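Local coordinates for protein N6 adenine specific DNA methylase (Encephalitozoon cuniculi, PDB 3Q87) that binds S-adenosylmethionine as the catalytic subunit of the Mtq2-Trm112 complex, which methylates the translation termination factor eRF1, at residues Met1-Glu5 / Pro95-Gly99; Leu70-Gln76 / Arg109-Thr115. All blocks are in the same frame, centred on the assembly; numbering follows the deposited sequence.

Contact 1. Residues Met1-Glu5 / Pro95-Gly99; sequences MDWYE and PIIGG. With SAM (S-adenosylmethionine), chain D.
Tyr4 meets Ile96 and Ile97 with the margin of its ring and its CB, while one face of the ring is turned to the cofactor. CG2 of Ile97 lies 3.7 Å from Tyr4 CD1 near the ring plane, and CG2 of Ile96 reaches Tyr4 CB at 3.8 Å; the side chains of Tyr4 and Ile97 cross at about a right angle. This is the compact half of the contact. Over the ring centre, 3.5 Å above its plane, sits the transferable methyl carbon CE of S-adenosylmethionine, and the sulfonium SD approaches Tyr4 CG at 3.4 Å, so a positively charged centre lies against the pi face. With CG anti to the backbone N (chi1 -165°), the ring is swung to the ligand, and its hydroxyl is hydrogen-bonded to Asp9. In this Rossmann-like methyltransferase fold the N-terminal loop before helix 8-20 and the loop after strand 81-84 both lie against the cofactor; the backbone of 95-99 contributes too, Pro95 O coming within 3.3 Å of the adenine C8 of SAM. One carboxylate oxygen of Asp94, OD2, takes the N-H groups of both Ile96 and Ile97. The outer side is exposed and thinly covered: CD1 of Ile96 touches mainly main chain there, 3.6 Å from Met1 O. It has one locally tight spot, where the exposed Met1 bends at chi3 to bring its CE within 3.3 Å of Ile97 CG2. No hydrogen bond joins the two segments.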
loop_
_atom_site.group_PDB
_atom_site.type_symbol
_atom_site.label_atom_id
_atom_site.label_comp_id
_atom_site.label_asym_id
_atom_site.label_seq_id
_atom_site.Cartn_x
_atom_site.Cartn_y
_atom_site.Cartn_z
ATOM N N MET B 1 21.790 2.466 10.670
ATOM C CA MET B 1 20.814 1.394 10.814
ATOM C C MET B 1 20.407 0.917 9.424
ATOM O O MET B 1 20.308 1.717 8.493
ATOM C CB MET B 1 19.583 1.907 11.563
ATOM C CG MET B 1 18.883 3.031 10.796
ATOM S SD MET B 1 17.635 3.958 11.706
ATOM C CE MET B 1 18.042 5.609 11.138
ATOM N N ASP B 2 20.166 -0.378 9.283
ATOM C CA ASP B 2 19.786 -0.937 7.991
ATOM C C ASP B 2 18.325 -0.615 7.687
ATOM O O ASP B 2 17.939 -0.477 6.529
ATOM C CB ASP B 2 20.010 -2.448 7.978
ATOM C CG ASP B 2 21.485 -2.823 7.854
ATOM O OD1 ASP B 2 21.924 -3.769 8.548
ATOM O OD2 ASP B 2 22.205 -2.175 7.064
ATOM N N TRP B 3 17.511 -0.512 8.734
ATOM C CA TRP B 3 16.110 -0.136 8.577
ATOM C C TRP B 3 15.605 0.469 9.880
ATOM O O TRP B 3 16.222 0.309 10.923
ATOM C CB TRP B 3 15.254 -1.332 8.143
ATOM C CG TRP B 3 15.216 -2.472 9.159
ATOM C CD1 TRP B 3 14.580 -2.473 10.368
ATOM C CD2 TRP B 3 15.819 -3.767 9.025
ATOM N NE1 TRP B 3 14.755 -3.684 10.997
ATOM C CE2 TRP B 3 15.514 -4.493 10.194
ATOM C CE3 TRP B 3 16.582 -4.382 8.031
ATOM C CZ2 TRP B 3 15.958 -5.798 10.397
ATOM C CZ3 TRP B 3 17.015 -5.677 8.231
ATOM C CH2 TRP B 3 16.702 -6.373 9.403
ATOM N N TYR B 4 14.490 1.173 9.818
ATOM C CA TYR B 4 13.944 1.814 11.005
ATOM C C TYR B 4 13.276 0.779 11.904
ATOM O O TYR B 4 12.411 0.033 11.454
ATOM C CB TYR B 4 12.929 2.886 10.606
ATOM C CG TYR B 4 12.587 3.829 11.734
ATOM C CD1 TYR B 4 13.373 4.955 11.978
ATOM C CD2 TYR B 4 11.493 3.601 12.552
ATOM C CE1 TYR B 4 13.080 5.823 13.001
ATOM C CE2 TYR B 4 11.187 4.475 13.594
ATOM C CZ TYR B 4 11.990 5.587 13.812
ATOM O OH TYR B 4 11.706 6.479 14.832
ATOM N N GLU B 5 13.667 0.743 13.173
ATOM C CA GLU B 5 13.152 -0.265 14.092
ATOM C C GLU B 5 12.040 0.333 14.952
ATOM O O GLU B 5 12.021 1.537 15.169
ATOM C CB GLU B 5 14.294 -0.777 14.971
ATOM C CG GLU B 5 15.385 -1.469 14.190
ATOM C CD GLU B 5 16.671 -1.641 14.993
ATOM O OE1 GLU B 5 16.642 -1.467 16.235
ATOM O OE2 GLU B 5 17.713 -1.949 14.373
ATOM N N PRO B 95 18.019 8.585 3.829
ATOM C CA PRO B 95 16.884 8.047 3.075
ATOM C C PRO B 95 15.846 7.382 3.973
ATOM O O PRO B 95 14.705 7.225 3.559
ATOM C CB PRO B 95 17.538 7.008 2.151
ATOM C CG PRO B 95 18.955 7.433 2.060
ATOM C CD PRO B 95 19.289 7.966 3.422
ATOM N N ILE B 96 16.236 7.001 5.185
ATOM C CA ILE B 96 15.317 6.330 6.100
ATOM C C ILE B 96 14.599 7.293 7.047
ATOM O O ILE B 96 13.389 7.208 7.213
ATOM C CB ILE B 96 16.032 5.213 6.909
ATOM C CG1 ILE B 96 16.604 4.160 5.967
ATOM C CG2 ILE B 96 15.078 4.532 7.893
ATOM C CD1 ILE B 96 17.585 3.233 6.661
ATOM N N ILE B 97 15.339 8.211 7.661
ATOM C CA ILE B 97 14.763 9.060 8.703
ATOM C C ILE B 97 14.723 10.523 8.321
ATOM O O ILE B 97 14.086 11.314 9.004
ATOM C CB ILE B 97 15.578 8.988 10.015
ATOM C CG1 ILE B 97 17.025 9.435 9.762
ATOM C CG2 ILE B 97 15.518 7.590 10.610
ATOM C CD1 ILE B 97 17.912 9.350 10.999
ATOM N N GLY B 98 15.421 10.889 7.247
ATOM C CA GLY B 98 15.646 12.297 6.951
ATOM C C GLY B 98 14.446 13.023 6.381
ATOM O O GLY B 98 13.842 12.575 5.409
ATOM N N GLY B 99 14.093 14.151 6.980
ATOM C CA GLY B 99 13.036 14.974 6.427
ATOM C C GLY B 99 13.514 16.317 5.896
ATOM O O GLY B 99 12.705 17.202 5.623
HETATM N N SAM D . 6.350 2.164 10.068
HETATM C CA SAM D . 7.635 2.049 10.771
HETATM C C SAM D . 7.420 2.351 12.262
HETATM O O SAM D . 8.196 1.942 13.126
HETATM O OXT SAM D . 6.457 3.014 12.641
HETATM C CB SAM D . 8.790 2.881 10.150
HETATM C CG SAM D . 8.804 4.429 10.213
HETATM S SD SAM D . 10.336 5.305 9.667
HETATM C CE SAM D . 10.345 6.779 10.709
HETATM C "C5'" SAM D . 9.868 6.028 8.075
HETATM C "C4'" SAM D . 9.831 4.931 7.023
HETATM O "O4'" SAM D . 9.516 5.494 5.760
HETATM C "C3'" SAM D . 11.163 4.209 6.873
HETATM O "O3'" SAM D . 10.916 2.821 6.879
HETATM C "C2'" SAM D . 11.677 4.635 5.513
HETATM O "O2'" SAM D . 12.410 3.638 4.838
HETATM C "C1'" SAM D . 10.383 4.935 4.793
HETATM N N9 SAM D . 10.517 5.928 3.738
HETATM C C8 SAM D . 11.390 6.987 3.643
HETATM N N7 SAM D . 11.122 7.635 2.487
HETATM C C5 SAM D . 10.084 6.997 1.866
HETATM C C6 SAM D . 9.396 7.219 0.687
HETATM N N6 SAM D . 9.732 8.246 -0.088
HETATM N N1 SAM D . 8.361 6.376 0.320
HETATM C C2 SAM D . 7.992 5.306 1.119
HETATM N N3 SAM D . 8.681 5.092 2.297
HETATM C C4 SAM D . 9.700 5.919 2.650
#

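Contact 2. Residues Leu70-Gln76 / Arg109-Thr115. With SAM (S-adenosylmethionine), chain D.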
loop_
_atom_site.group_PDB
_atom_site.type_symbol
_atom_site.label_atom_id
_atom_site.label_comp_id
_atom_site.label_asym_id
_atom_site.label_seq_id
_atom_site.Cartn_x
_atom_site.Cartn_y
_atom_site.Cartn_z
ATOM N N LEU B 70 6.538 6.880 -1.866
ATOM C CA LEU B 70 5.225 7.377 -1.480
ATOM C C LEU B 70 4.119 6.650 -2.261
ATOM O O LEU B 70 4.067 5.427 -2.226
ATOM C CB LEU B 70 5.134 8.892 -1.654
ATOM C CG LEU B 70 6.072 9.753 -0.796
ATOM C CD1 LEU B 70 5.768 11.233 -1.018
ATOM C CD2 LEU B 70 5.967 9.418 0.682
ATOM N N LEU B 71 3.289 7.393 -3.003
ATOM C CA LEU B 71 2.045 6.849 -3.549
ATOM C C LEU B 71 1.968 6.764 -5.077
ATOM O O LEU B 71 0.951 6.329 -5.611
ATOM C CB LEU B 71 0.855 7.671 -3.032
ATOM C CG LEU B 71 0.781 7.923 -1.517
ATOM C CD1 LEU B 71 -0.185 9.061 -1.192
ATOM C CD2 LEU B 71 0.383 6.675 -0.791
ATOM N N CYS B 72 3.037 7.160 -5.766
ATOM C CA CYS B 72 3.041 7.267 -7.230
ATOM C C CYS B 72 2.577 6.008 -7.943
ATOM O O CYS B 72 1.931 6.080 -8.993
ATOM C CB CYS B 72 4.443 7.633 -7.746
ATOM S SG CYS B 72 5.295 8.937 -6.820
ATOM N N SER B 73 2.920 4.852 -7.384
ATOM C CA SER B 73 2.573 3.581 -8.007
ATOM C C SER B 73 1.332 2.952 -7.368
ATOM O O SER B 73 0.994 1.793 -7.633
ATOM C CB SER B 73 3.753 2.620 -7.895
ATOM O OG SER B 73 4.071 2.397 -6.530
ATOM N N ILE B 74 0.657 3.726 -6.531
ATOM C CA ILE B 74 -0.544 3.258 -5.860
ATOM C C ILE B 74 -1.781 3.925 -6.437
ATOM O O ILE B 74 -1.842 5.146 -6.572
ATOM C CB ILE B 74 -0.495 3.541 -4.318
ATOM C CG1 ILE B 74 0.751 2.912 -3.690
ATOM C CG2 ILE B 74 -1.762 3.020 -3.631
ATOM C CD1 ILE B 74 0.905 1.395 -3.987
ATOM N N ASN B 75 -2.776 3.118 -6.779
ATOM C CA ASN B 75 -4.089 3.646 -7.138
ATOM C C ASN B 75 -4.870 3.981 -5.868
ATOM O O ASN B 75 -5.396 3.090 -5.207
ATOM C CB ASN B 75 -4.842 2.606 -7.959
ATOM C CG ASN B 75 -6.201 3.088 -8.416
ATOM O OD1 ASN B 75 -6.538 4.271 -8.305
ATOM N ND2 ASN B 75 -6.997 2.164 -8.943
ATOM N N GLN B 76 -4.928 5.261 -5.516
ATOM C CA GLN B 76 -5.545 5.682 -4.252
ATOM C C GLN B 76 -7.063 5.534 -4.196
ATOM O O GLN B 76 -7.657 5.501 -3.114
ATOM C CB GLN B 76 -5.140 7.115 -3.920
ATOM C CG GLN B 76 -3.668 7.238 -3.642
ATOM C CD GLN B 76 -3.294 8.596 -3.117
ATOM O OE1 GLN B 76 -3.688 8.977 -2.020
ATOM N NE2 GLN B 76 -2.522 9.331 -3.896
ATOM N N ARG B 109 5.592 16.374 0.712
ATOM C CA ARG B 109 5.352 15.648 -0.530
ATOM C C ARG B 109 4.151 14.721 -0.402
ATOM O O ARG B 109 3.333 14.602 -1.324
ATOM C CB ARG B 109 6.594 14.862 -0.959
ATOM C CG ARG B 109 7.615 15.721 -1.667
ATOM C CD ARG B 109 8.887 14.972 -2.032
ATOM N NE ARG B 109 8.644 13.725 -2.758
ATOM C CZ ARG B 109 9.176 12.555 -2.411
ATOM N NH1 ARG B 109 9.993 12.489 -1.365
ATOM N NH2 ARG B 109 8.923 11.460 -3.117
ATOM N N PHE B 110 4.047 14.067 0.749
ATOM C CA PHE B 110 2.936 13.163 1.020
ATOM C C PHE B 110 1.604 13.914 1.024
ATOM O O PHE B 110 0.656 13.526 0.364
ATOM C CB PHE B 110 3.116 12.464 2.380
ATOM C CG PHE B 110 1.883 11.730 2.849
ATOM C CD1 PHE B 110 1.428 10.618 2.163
ATOM C CD2 PHE B 110 1.179 12.154 3.970
ATOM C CE1 PHE B 110 0.279 9.940 2.575
ATOM C CE2 PHE B 110 0.042 11.480 4.395
ATOM C CZ PHE B 110 -0.415 10.367 3.684
ATOM N N VAL B 111 1.543 14.990 1.792
ATOM C CA VAL B 111 0.313 15.753 1.928
ATOM C C VAL B 111 -0.160 16.266 0.567
ATOM O O VAL B 111 -1.348 16.227 0.248
ATOM C CB VAL B 111 0.523 16.920 2.909
ATOM C CG1 VAL B 111 -0.633 17.906 2.835
ATOM C CG2 VAL B 111 0.723 16.376 4.331
ATOM N N ASP B 112 0.779 16.707 -0.259
ATOM C CA ASP B 112 0.404 17.200 -1.576
ATOM C C ASP B 112 0.008 16.147 -2.610
ATOM O O ASP B 112 -0.484 16.491 -3.679
ATOM C CB ASP B 112 1.440 18.164 -2.134
ATOM C CG ASP B 112 1.041 19.605 -1.903
ATOM O OD1 ASP B 112 1.287 20.122 -0.786
ATOM O OD2 ASP B 112 0.446 20.206 -2.827
ATOM N N ALA B 113 0.179 14.872 -2.289
ATOM C CA ALA B 113 -0.220 13.815 -3.216
ATOM C C ALA B 113 -1.385 12.953 -2.717
ATOM O O ALA B 113 -1.972 12.200 -3.492
ATOM C CB ALA B 113 0.973 12.933 -3.556
ATOM N N VAL B 114 -1.705 13.048 -1.427
ATOM C CA VAL B 114 -2.644 12.102 -0.820
ATOM C C VAL B 114 -4.087 12.461 -1.167
ATOM O O VAL B 114 -4.470 13.630 -1.123
ATOM C CB VAL B 114 -2.445 11.984 0.733
ATOM C CG1 VAL B 114 -2.797 13.293 1.435
ATOM C CG2 VAL B 114 -3.278 10.838 1.298
ATOM N N THR B 115 -4.879 11.462 -1.537
ATOM C CA THR B 115 -6.267 11.712 -1.926
ATOM C C THR B 115 -7.252 10.718 -1.319
ATOM O O THR B 115 -8.443 10.800 -1.596
ATOM C CB THR B 115 -6.464 11.701 -3.473
ATOM O OG1 THR B 115 -6.216 10.386 -3.982
ATOM C CG2 THR B 115 -5.524 12.687 -4.156
HETATM N N SAM D . 6.350 2.164 10.068
HETATM C CA SAM D . 7.635 2.049 10.771
HETATM C C SAM D . 7.420 2.351 12.262
HETATM O O SAM D . 8.196 1.942 13.126
HETATM O OXT SAM D . 6.457 3.014 12.641
HETATM C CB SAM D . 8.790 2.881 10.150
HETATM C CG SAM D . 8.804 4.429 10.213
HETATM S SD SAM D . 10.336 5.305 9.667
HETATM C CE SAM D . 10.345 6.779 10.709
HETATM C "C5'" SAM D . 9.868 6.028 8.075
HETATM C "C4'" SAM D . 9.831 4.931 7.023
HETATM O "O4'" SAM D . 9.516 5.494 5.760
HETATM C "C3'" SAM D . 11.163 4.209 6.873
HETATM O "O3'" SAM D . 10.916 2.821 6.879
HETATM C "C2'" SAM D . 11.677 4.635 5.513
HETATM O "O2'" SAM D . 12.410 3.638 4.838
HETATM C "C1'" SAM D . 10.383 4.935 4.793
HETATM N N9 SAM D . 10.517 5.928 3.738
HETATM C C8 SAM D . 11.390 6.987 3.643
HETATM N N7 SAM D . 11.122 7.635 2.487
HETATM C C5 SAM D . 10.084 6.997 1.866
HETATM C C6 SAM D . 9.396 7.219 0.687
HETATM N N6 SAM D . 9.732 8.246 -0.088
HETATM N N1 SAM D . 8.361 6.376 0.320
HETATM C C2 SAM D . 7.992 5.306 1.119
HETATM N N3 SAM D . 8.681 5.092 2.297
HETATM C C4 SAM D . 9.700 5.919 2.650
#
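Gln76 spans to the chain leaving helix 105-113 with both ends of its amide, and the two hydrogen bonds are nearly straight at the hydrogen. NE2 of Gln76 donates to Ala113 O at 2.9 Å, with that oxygen close to the plane of the amide. OE1 of Gln76 accepts from Thr115 N at 2.8 Å, the donor standing above the carbonyl plane, 38° out of it. One side chain therefore serves an acceptor and a donor two residues apart on the backbone, and the paired bonds fix the rotation of the amide. Its chain, extended beyond CG, passes across Thr115 at about a right angle, with Gln76 CB 3.4 Å from Thr115 OG1. The segment 70-76, which includes a type I turn from Leu71 to Ile74, follows strand 65-67 of the Rossmann-like sheet, and its first residue also serves the cofactor: Leu70 N donates to adenine N1 of SAM at 2.9 Å, almost linearly (172°). The apolar contacts centre on Leu71 and Leu70. Leu71 CD1 approaches Phe110 CE1 at 3.9 Å and also touches Val114, whose CB lies over one face of the Phe110 ring, toward its rim. Phe110 in turn meets Phe84 edge-to-face. Leu70 CD1 packs on Arg109 CB at 3.7 Å and lies over one face of the guanidinium, toward its rim; the Arg109 chain bends at chi3 (52°) to fold that group back over the leucine. Just beyond, Arg109 NH2 forms a salt bridge with Asp69, itself hydrogen-bonded to SAM. The partner subunit, ECU08_1170, contacts Cys72 to Asn75, its Lys10 donating to Cys72 O.

Overall arrangement
Both contacts touch one S-adenosylmethionine, at different parts of the molecule: 1-5/95-99 lies against the sulfonium, methyl and ribose and reaches the C8 edge of the adenine, whereas 70-76/109-115 meets that base at N1. Their centres are 20 Å apart and their nearest atoms about 8 Å, so they do not touch and are related through the ligand. Along the chain the segments alternate, interleaving the two contacts around the pocket. Asp51, Gly31 and Asn85 add further hydrogen bonds to the cofactor. Contact 1 is a surface contact made by loops, while contact 2 is partly buried, and its 70-76 segment also faces the partner chain.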